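Local atomic coordinates of Cfl (Pectobacterium brasiliense, PDB entry 7A9J), a protein that probably activates carboxylic acids such as coronafacic acid with ATP and joins them to amines in amide bonds. Residues N211-K214 / V215-N218; T268-L271 / K272-P276; A280-P283 / S284-H287. The protein carries 1 engineered substitution. One frame throughout, in Å; residues are numbered along the deposited sequence.

Interaction 1 of 3, residues N211-K214 / V215-N218; sequences NLTK and VTIN
The side chain of T216 lies obliquely across that of T213, with T216 OG1 4.1 Å from T213 CG2, and its hydroxyl turns onto the T213 carbonyl. The motif is the C-terminal end of helix 203-214 running straight into a type I beta turn from K214 to I217. T213 O is gripped by two donors of one residue. T216 OG1 donates to T213 O at 2.8 Å, in the carbonyl plane and on a lone pair, whereas T216 N reaches the same T213 O at 2.9 Å from well above that plane, 57° out of it. The hydroxyl gets there because OG1 stands between the backbone N and the carbonyl carbon of T216 (chi1 78°), which sends CG2 toward the preceding turn, 3.7 Å from L212 O. T213 spends its own hydroxyl backwards, on A209 O within the helix, and offers its methyl to the turn. V215 CG2 lies 3.5 Å from N211 O, while the bond from V215 N to L212 O is weak. I217 N closes the turn on K214 O at 3.1 Å and 166°, a nearly straight bond, and I217 CG1 rests on T213 O. K252 NZ also hydrogen-bonds K214 O and I217 O, so a cation meets carbonyls at the end of the helix, where it would probably be favoured by the dipole. L244 and A248 of helix 240-251 pack on T213, A248 also on K214 and I217, and T216 packs on Y345 of strand 342-346. Past the turn, the N218 side chain folds back on the chain: its ND2, which also bonds Y345 OH, donates to V215 O at 2.8 Å.

Interaction 2 of 3, residues T268-L271 / K272-P276; sequences TETL and KETQP
K272 opens the last turn of helix 267-274 by folding its side chain back along T268: CG lies 3.5 Å from T268 O, and the extended chain beyond it brings CE close to T268 CG2. Its NZ stops 4.2 Å from E269 OE2, opposite charges nearby yet beyond a salt bridge, and has a weak hydrogen bond to N296 OD1. E273 follows with an ordinary helical bond, E273 N to E269 O at 3.1 Å, and its CB lies 3.7 Å from T270 O. T274 holds T270 O twice. Its N and its OG1 each donate to T270 O at 2.8 Å, the hydroxyl from 40° above the carbonyl plane, a position reached because chi1 (58°) holds OG1 between the backbone N and the carbonyl carbon. The T270 hydroxyl has other work, bonding D263 O and N266 O. Q275 leaves helical geometry with phi at 45°, but its N still donates to L271 O at 2.9 Å, so this last i to i+4 bond reaches one residue past the helical phi/psi. P276 then sets CG against L271 CD2, 3.5 Å away, the two side chains meeting at about a right angle. Both rest on L232 of strand 230-233, L271 also packs on I289 of helix 283-294, and T268 OG1 bonds N292 of that same helix.

Interaction 3 of 3, residues A280-P283 / S284-H287; sequences AGTP and SNFH
T282 and N285 face each other obliquely across a capping box, the reciprocal side-chain arrangement that starts helix 283-294 just after strand 278-281, within a beta-alpha-beta unit completed by strand 306-311. T282 is the N-cap. Its OG1 accepts from N285 N at 2.9 Å, and in return N285 OD1 takes the T282 backbone N at 2.9 Å, in the carbonyl plane and on a lone pair. For T282 this is possible because chi1 of 69° puts OG1 between the backbone N and the carbonyl carbon, within reach of N285 N. With CG anti to its carbonyl carbon (chi1 -80°), N285 brings OD1 back to T282 N, and OD1 also receives a weak bond from T282 OG1. G281 CA lies 3.5 Å from N285 OD1; a CB here would point toward N285 and F286 and sit tight against both. F286 also reaches back toward the strand, beside the amide: its ring meets the strand end obliquely, CD2 3.3 Å from T282 O and CE2 3.6 Å from G281 N, and buries itself against C307 and A309 of strand 306-311, with an edge-to-face contact to F322. A280 turns its methyl to W241 and I245 of helix 240-251, whereas P283 and H287 pack on L318 of helix 316-326. After the weak F286 N to T282 O bond, H287 N donates to P283 O, 2.9 Å away and nearly along the C=O axis, at a C=O...N angle of 162°.

All three contacts fall within the AMP-binding enzyme range and follow one another along the chain, yet they play unequal parts around the bound indene carboxylic acid. Interactions 1 and 3 lie just behind its pocket: the side chains of T216 and T282 are each about 6 Å from the ligand, and the neighbours of these two contacts include the pocket residues L244, P342, W241 and G310. Their centres are 18 Å apart and their nearest atoms about 7 Å, without touching. The centre of interaction 2 is 23 Å from that of interaction 1; it leads directly into strand 278-281, which ends in interaction 3, 15 Å away between centres.

Interaction 1 of 3, residues N211-K214 / V215-N218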
ATOM      1  N   ASN A 211       7.590  12.341  -6.126  1.00 24.56           N
ATOM      2  CA  ASN A 211       7.758  13.540  -5.295  1.00 27.87           C
ATOM      3  C   ASN A 211       6.795  13.530  -4.089  1.00 26.94           C
ATOM      4  O   ASN A 211       7.213  13.901  -2.974  1.00 26.80           O
ATOM      5  CB  ASN A 211       7.530  14.811  -6.111  1.00 29.27           C
ATOM      6  CG  ASN A 211       8.711  15.141  -7.037  1.00 31.15           C
ATOM      7  OD1 ASN A 211       9.792  14.587  -6.902  1.00 34.16           O
ATOM      8  ND2 ASN A 211       8.484  16.048  -7.979  1.00 39.46           N
ATOM      9  N   LEU A 212       5.564  13.052  -4.277  1.00 28.19           N
ATOM     10  CA  LEU A 212       4.670  12.850  -3.127  1.00 27.38           C
ATOM     11  C   LEU A 212       5.274  11.812  -2.188  1.00 27.93           C
ATOM     12  O   LEU A 212       5.312  12.001  -0.963  1.00 27.00           O
ATOM     13  CB  LEU A 212       3.287  12.365  -3.561  1.00 25.88           C
ATOM     14  CG  LEU A 212       2.460  13.448  -4.270  1.00 29.08           C
ATOM     15  CD1 LEU A 212       1.320  12.801  -5.046  1.00 32.39           C
ATOM     16  CD2 LEU A 212       1.891  14.459  -3.187  1.00 29.85           C
ATOM     17  N   THR A 213       5.747  10.701  -2.749  1.00 25.19           N
ATOM     18  CA  THR A 213       6.221   9.614  -1.901  1.00 25.08           C
ATOM     19  C   THR A 213       7.470  10.018  -1.115  1.00 22.42           C
ATOM     20  O   THR A 213       7.642   9.593   0.031  1.00 24.42           O
ATOM     21  CB  THR A 213       6.515   8.373  -2.789  1.00 26.30           C
ATOM     22  OG1 THR A 213       5.298   8.114  -3.549  1.00 26.30           O
ATOM     23  CG2 THR A 213       6.832   7.179  -1.900  1.00 24.74           C
ATOM     24  N   LYS A 214       8.373  10.774  -1.747  1.00 25.15           N
ATOM     25  CA  LYS A 214       9.596  11.220  -1.067  1.00 26.78           C
ATOM     26  C   LYS A 214       9.302  11.881   0.268  1.00 28.99           C
ATOM     27  O   LYS A 214      10.023  11.619   1.239  1.00 27.05           O
ATOM     28  CB  LYS A 214      10.387  12.221  -1.922  1.00 27.10           C
ATOM     29  CG  LYS A 214      11.201  11.504  -2.993  1.00 28.74           C
ATOM     30  CD  LYS A 214      11.790  12.556  -4.004  1.00 40.59           C
ATOM     31  CE  LYS A 214      12.636  13.631  -3.412  1.00 59.15           C
ATOM     32  NZ  LYS A 214      13.301  14.386  -4.574  1.00 53.74           N
ATOM     33  N   VAL A 215       8.219  12.694   0.341  1.00 25.47           N
ATOM     34  CA  VAL A 215       7.819  13.410   1.582  1.00 26.63           C
ATOM     35  C   VAL A 215       7.439  12.438   2.698  1.00 26.17           C
ATOM     36  O   VAL A 215       7.442  12.816   3.872  1.00 29.49           O
ATOM     37  CB  VAL A 215       6.613  14.407   1.280  1.00 27.21           C
ATOM     38  CG1 VAL A 215       6.173  15.197   2.547  1.00 35.96           C
ATOM     39  CG2 VAL A 215       7.059  15.360   0.201  1.00 39.10           C
ATOM     40  N   THR A 216       7.067  11.205   2.358  1.00 24.54           N
ATOM     41  CA  THR A 216       6.644  10.223   3.342  1.00 23.86           C
ATOM     42  C   THR A 216       7.755   9.288   3.788  1.00 24.46           C
ATOM     43  O   THR A 216       7.515   8.466   4.695  1.00 26.11           O
ATOM     44  CB  THR A 216       5.476   9.353   2.826  1.00 27.56           C
ATOM     45  OG1 THR A 216       5.955   8.364   1.926  1.00 26.01           O
ATOM     46  CG2 THR A 216       4.370  10.227   2.141  1.00 26.03           C
ATOM     47  N   ILE A 217       8.977   9.459   3.273  1.00 25.10           N
ATOM     48  CA  ILE A 217      10.044   8.541   3.673  1.00 28.08           C
ATOM     49  C   ILE A 217      11.039   9.334   4.505  1.00 30.37           C
ATOM     50  O   ILE A 217      11.907  10.036   3.943  1.00 30.05           O
ATOM     51  CB  ILE A 217      10.761   7.921   2.472  1.00 27.13           C
ATOM     52  CG1 ILE A 217       9.766   7.247   1.529  1.00 26.18           C
ATOM     53  CG2 ILE A 217      11.882   6.911   3.014  1.00 26.64           C
ATOM     54  CD1 ILE A 217      10.436   6.619   0.314  1.00 30.85           C
ATOM     55  N   ASN A 218      10.971   9.168   5.820  1.00 26.33           N
ATOM     56  CA  ASN A 218      11.680  10.045   6.757  1.00 26.48           C
ATOM     57  C   ASN A 218      12.324   9.183   7.833  1.00 26.54           C
ATOM     58  O   ASN A 218      11.937   9.214   9.005  1.00 29.33           O
ATOM     59  CB  ASN A 218      10.722  11.102   7.347  1.00 28.57           C
ATOM     60  CG  ASN A 218      10.088  11.928   6.302  1.00 34.16           C
ATOM     61  OD1 ASN A 218      10.768  12.698   5.625  1.00 31.51           O
ATOM     62  ND2 ASN A 218       8.740  11.832   6.171  1.00 28.69           N
TER
HETATM   63  O   HOH W   1      10.991  13.636   3.398  1.00 54.35           O

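Interaction 2 of 3, residues T268-L271 / K272-P276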
ATOM      1  N   THR A 268      10.289 -11.414  11.876  1.00 43.47           N
ATOM      2  CA  THR A 268      10.955 -10.981  13.105  1.00 45.78           C
ATOM      3  C   THR A 268      12.453 -11.266  13.048  1.00 43.80           C
ATOM      4  O   THR A 268      13.280 -10.392  13.339  1.00 43.93           O
ATOM      5  CB  THR A 268      10.328 -11.668  14.328  1.00 49.95           C
ATOM      6  OG1 THR A 268       8.945 -11.291  14.395  1.00 46.29           O
ATOM      7  CG2 THR A 268      11.025 -11.208  15.596  1.00 49.02           C
ATOM      8  N   GLU A 269      12.822 -12.494  12.677  1.00 46.55           N
ATOM      9  CA  GLU A 269      14.242 -12.824  12.574  1.00 54.43           C
ATOM     10  C   GLU A 269      14.911 -12.049  11.445  1.00 43.80           C
ATOM     11  O   GLU A 269      16.060 -11.617  11.583  1.00 46.80           O
ATOM     12  CB  GLU A 269      14.429 -14.327  12.404  1.00 54.58           C
ATOM     13  CG  GLU A 269      14.323 -15.102  13.734  1.00 75.56           C
ATOM     14  CD  GLU A 269      15.425 -14.739  14.756  1.00 90.48           C
ATOM     15  OE1 GLU A 269      16.481 -14.185  14.360  1.00 87.52           O
ATOM     16  OE2 GLU A 269      15.236 -15.015  15.966  1.00101.39           O
ATOM     17  N   THR A 270      14.223 -11.884  10.314  1.00 37.16           N
ATOM     18  CA  THR A 270      14.767 -11.087   9.225  1.00 40.20           C
ATOM     19  C   THR A 270      15.055  -9.659   9.662  1.00 48.29           C
ATOM     20  O   THR A 270      16.083  -9.081   9.276  1.00 44.17           O
ATOM     21  CB  THR A 270      13.779 -11.121   8.059  1.00 37.59           C
ATOM     22  OG1 THR A 270      13.694 -12.497   7.613  1.00 40.70           O
ATOM     23  CG2 THR A 270      14.236 -10.176   6.915  1.00 38.22           C
ATOM     24  N   LEU A 271      14.150  -9.065  10.447  1.00 40.36           N
ATOM     25  CA  LEU A 271      14.332  -7.676  10.862  1.00 37.71           C
ATOM     26  C   LEU A 271      15.471  -7.544  11.865  1.00 41.38           C
ATOM     27  O   LEU A 271      16.199  -6.541  11.849  1.00 40.27           O
ATOM     28  CB  LEU A 271      13.024  -7.114  11.439  1.00 33.82           C
ATOM     29  CG  LEU A 271      11.932  -6.766  10.428  1.00 33.63           C
ATOM     30  CD1 LEU A 271      10.709  -6.221  11.132  1.00 34.30           C
ATOM     31  CD2 LEU A 271      12.515  -5.689   9.434  1.00 34.40           C
ATOM     32  N   LYS A 272      15.632  -8.525  12.754  1.00 44.38           N
ATOM     33  CA  LYS A 272      16.799  -8.508  13.640  1.00 45.92           C
ATOM     34  C   LYS A 272      18.084  -8.566  12.834  1.00 45.29           C
ATOM     35  O   LYS A 272      19.085  -7.939  13.195  1.00 53.45           O
ATOM     36  CB  LYS A 272      16.747  -9.666  14.638  1.00 52.97           C
ATOM     37  CG  LYS A 272      15.648  -9.517  15.691  1.00 52.27           C
ATOM     38  CD  LYS A 272      15.661 -10.721  16.643  1.00 63.94           C
ATOM     39  CE  LYS A 272      14.675 -10.546  17.797  1.00 80.43           C
ATOM     40  NZ  LYS A 272      14.528 -11.788  18.601  1.00 88.87           N
ATOM     41  N   GLU A 273      18.079  -9.299  11.728  1.00 44.01           N
ATOM     42  CA  GLU A 273      19.330  -9.419  10.987  1.00 50.75           C
ATOM     43  C   GLU A 273      19.578  -8.195  10.124  1.00 48.78           C
ATOM     44  O   GLU A 273      20.714  -7.731  10.004  1.00 51.81           O
ATOM     45  CB  GLU A 273      19.325 -10.657  10.105  1.00 47.39           C
ATOM     46  CG  GLU A 273      20.557 -10.758   9.237  1.00 69.99           C
ATOM     47  CD  GLU A 273      20.624 -12.071   8.485  1.00 98.98           C
ATOM     48  OE1 GLU A 273      21.718 -12.416   7.986  1.00104.51           O
ATOM     49  OE2 GLU A 273      19.578 -12.758   8.398  1.00104.03           O
ATOM     50  N   THR A 274      18.528  -7.661   9.494  1.00 41.70           N
ATOM     51  CA  THR A 274      18.758  -6.655   8.479  1.00 42.13           C
ATOM     52  C   THR A 274      18.625  -5.234   8.993  1.00 40.02           C
ATOM     53  O   THR A 274      19.208  -4.331   8.391  1.00 41.00           O
ATOM     54  CB  THR A 274      17.788  -6.835   7.316  1.00 36.68           C
ATOM     55  OG1 THR A 274      16.445  -6.756   7.826  1.00 37.50           O
ATOM     56  CG2 THR A 274      18.014  -8.154   6.598  1.00 41.71           C
ATOM     57  N   GLN A 275      17.908  -5.029  10.094  1.00 37.10           N
ATOM     58  CA  GLN A 275      17.792  -3.735  10.757  1.00 38.87           C
ATOM     59  C   GLN A 275      17.549  -2.537   9.840  1.00 41.23           C
ATOM     60  O   GLN A 275      18.321  -1.576   9.852  1.00 38.41           O
ATOM     61  CB  GLN A 275      19.040  -3.499  11.600  1.00 43.01           C
ATOM     62  CG  GLN A 275      19.160  -4.497  12.694  1.00 47.63           C
ATOM     63  CD  GLN A 275      20.274  -4.139  13.642  1.00 68.28           C
ATOM     64  OE1 GLN A 275      21.440  -4.208  13.278  1.00 65.02           O
ATOM     65  NE2 GLN A 275      19.917  -3.726  14.858  1.00 70.02           N
ATOM     66  N   PRO A 276      16.478  -2.556   9.050  1.00 34.66           N
ATOM     67  CA  PRO A 276      16.185  -1.406   8.204  1.00 31.68           C
ATOM     68  C   PRO A 276      15.840  -0.181   9.059  1.00 31.98           C
ATOM     69  O   PRO A 276      15.425  -0.285  10.220  1.00 35.17           O
ATOM     70  CB  PRO A 276      14.980  -1.869   7.380  1.00 31.46           C
ATOM     71  CG  PRO A 276      14.308  -2.892   8.268  1.00 32.30           C
ATOM     72  CD  PRO A 276      15.420  -3.590   8.971  1.00 31.67           C
TER

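Interaction 3 of 3, residues A280-P283 / S284-H287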
ATOM      1  N   ALA A 280       7.819   0.179   5.314  1.00 28.76           N
ATOM      2  CA  ALA A 280       6.431   0.330   4.886  1.00 28.07           C
ATOM      3  C   ALA A 280       5.727  -1.019   4.875  1.00 27.80           C
ATOM      4  O   ALA A 280       6.325  -2.055   4.608  1.00 28.79           O
ATOM      5  CB  ALA A 280       6.369   0.974   3.484  1.00 25.33           C
ATOM      6  N   GLY A 281       4.416  -1.010   5.172  1.00 23.71           N
ATOM      7  CA  GLY A 281       3.696  -2.283   5.132  1.00 25.65           C
ATOM      8  C   GLY A 281       2.202  -2.005   5.204  1.00 26.68           C
ATOM      9  O   GLY A 281       1.770  -0.869   5.405  1.00 28.65           O
ATOM     10  N   THR A 282       1.424  -3.051   4.948  1.00 26.16           N
ATOM     11  CA  THR A 282      -0.030  -2.966   5.286  1.00 32.81           C
ATOM     12  C   THR A 282      -0.252  -2.974   6.781  1.00 34.94           C
ATOM     13  O   THR A 282       0.602  -3.382   7.562  1.00 32.32           O
ATOM     14  CB  THR A 282      -0.786  -4.143   4.695  1.00 31.49           C
ATOM     15  OG1 THR A 282      -0.400  -5.344   5.383  1.00 32.33           O
ATOM     16  CG2 THR A 282      -0.547  -4.217   3.185  1.00 36.38           C
ATOM     17  N   PRO A 283      -1.464  -2.593   7.229  1.00 35.37           N
ATOM     18  CA  PRO A 283      -1.739  -2.759   8.652  1.00 33.88           C
ATOM     19  C   PRO A 283      -1.584  -4.196   9.079  1.00 32.86           C
ATOM     20  O   PRO A 283      -1.142  -4.515  10.201  1.00 40.88           O
ATOM     21  CB  PRO A 283      -3.210  -2.284   8.776  1.00 36.32           C
ATOM     22  CG  PRO A 283      -3.294  -1.183   7.775  1.00 30.66           C
ATOM     23  CD  PRO A 283      -2.386  -1.673   6.564  1.00 34.09           C
ATOM     24  N   SER A 284      -1.994  -5.102   8.204  1.00 34.03           N
ATOM     25  CA  SER A 284      -1.835  -6.510   8.501  1.00 35.53           C
ATOM     26  C   SER A 284      -0.375  -6.881   8.753  1.00 39.09           C
ATOM     27  O   SER A 284      -0.097  -7.729   9.614  1.00 39.20           O
ATOM     28  CB  SER A 284      -2.390  -7.341   7.350  1.00 46.66           C
ATOM     29  OG  SER A 284      -2.151  -8.707   7.614  1.00 59.06           O
ATOM     30  N   ASN A 285       0.547  -6.344   7.940  1.00 38.21           N
ATOM     31  CA  ASN A 285       1.979  -6.607   8.148  1.00 38.76           C
ATOM     32  C   ASN A 285       2.369  -6.277   9.579  1.00 36.01           C
ATOM     33  O   ASN A 285       3.013  -7.074  10.260  1.00 35.32           O
ATOM     34  CB  ASN A 285       2.848  -5.763   7.199  1.00 36.67           C
ATOM     35  CG  ASN A 285       2.946  -6.324   5.795  1.00 34.89           C
ATOM     36  OD1 ASN A 285       2.707  -5.617   4.825  1.00 35.32           O
ATOM     37  ND2 ASN A 285       3.324  -7.602   5.671  1.00 38.32           N
ATOM     38  N   PHE A 286       1.975  -5.085  10.055  1.00 32.79           N
ATOM     39  CA  PHE A 286       2.438  -4.676  11.369  1.00 34.65           C
ATOM     40  C   PHE A 286       1.737  -5.417  12.495  1.00 40.31           C
ATOM     41  O   PHE A 286       2.350  -5.689  13.535  1.00 41.29           O
ATOM     42  CB  PHE A 286       2.267  -3.168  11.489  1.00 37.25           C
ATOM     43  CG  PHE A 286       3.221  -2.432  10.607  1.00 30.35           C
ATOM     44  CD1 PHE A 286       4.578  -2.498  10.859  1.00 33.93           C
ATOM     45  CD2 PHE A 286       2.772  -1.753   9.485  1.00 30.57           C
ATOM     46  CE1 PHE A 286       5.482  -1.839  10.052  1.00 31.13           C
ATOM     47  CE2 PHE A 286       3.669  -1.087   8.652  1.00 31.62           C
ATOM     48  CZ  PHE A 286       5.043  -1.116   8.934  1.00 30.55           C
ATOM     49  N   HIS A 287       0.467  -5.756  12.307  1.00 38.33           N
ATOM     50  CA  HIS A 287      -0.232  -6.606  13.277  1.00 47.34           C
ATOM     51  C   HIS A 287       0.503  -7.923  13.472  1.00 47.22           C
ATOM     52  O   HIS A 287       0.645  -8.412  14.604  1.00 46.10           O
ATOM     53  CB  HIS A 287      -1.658  -6.865  12.795  1.00 45.47           C
ATOM     54  CG  HIS A 287      -2.650  -5.844  13.257  1.00 60.31           C
ATOM     55  ND1 HIS A 287      -3.408  -5.091  12.380  1.00 67.53           N
ATOM     56  CD2 HIS A 287      -3.003  -5.436  14.501  1.00 62.57           C
ATOM     57  CE1 HIS A 287      -4.171  -4.252  13.063  1.00 54.95           C
ATOM     58  NE2 HIS A 287      -3.949  -4.444  14.352  1.00 63.48           N
TER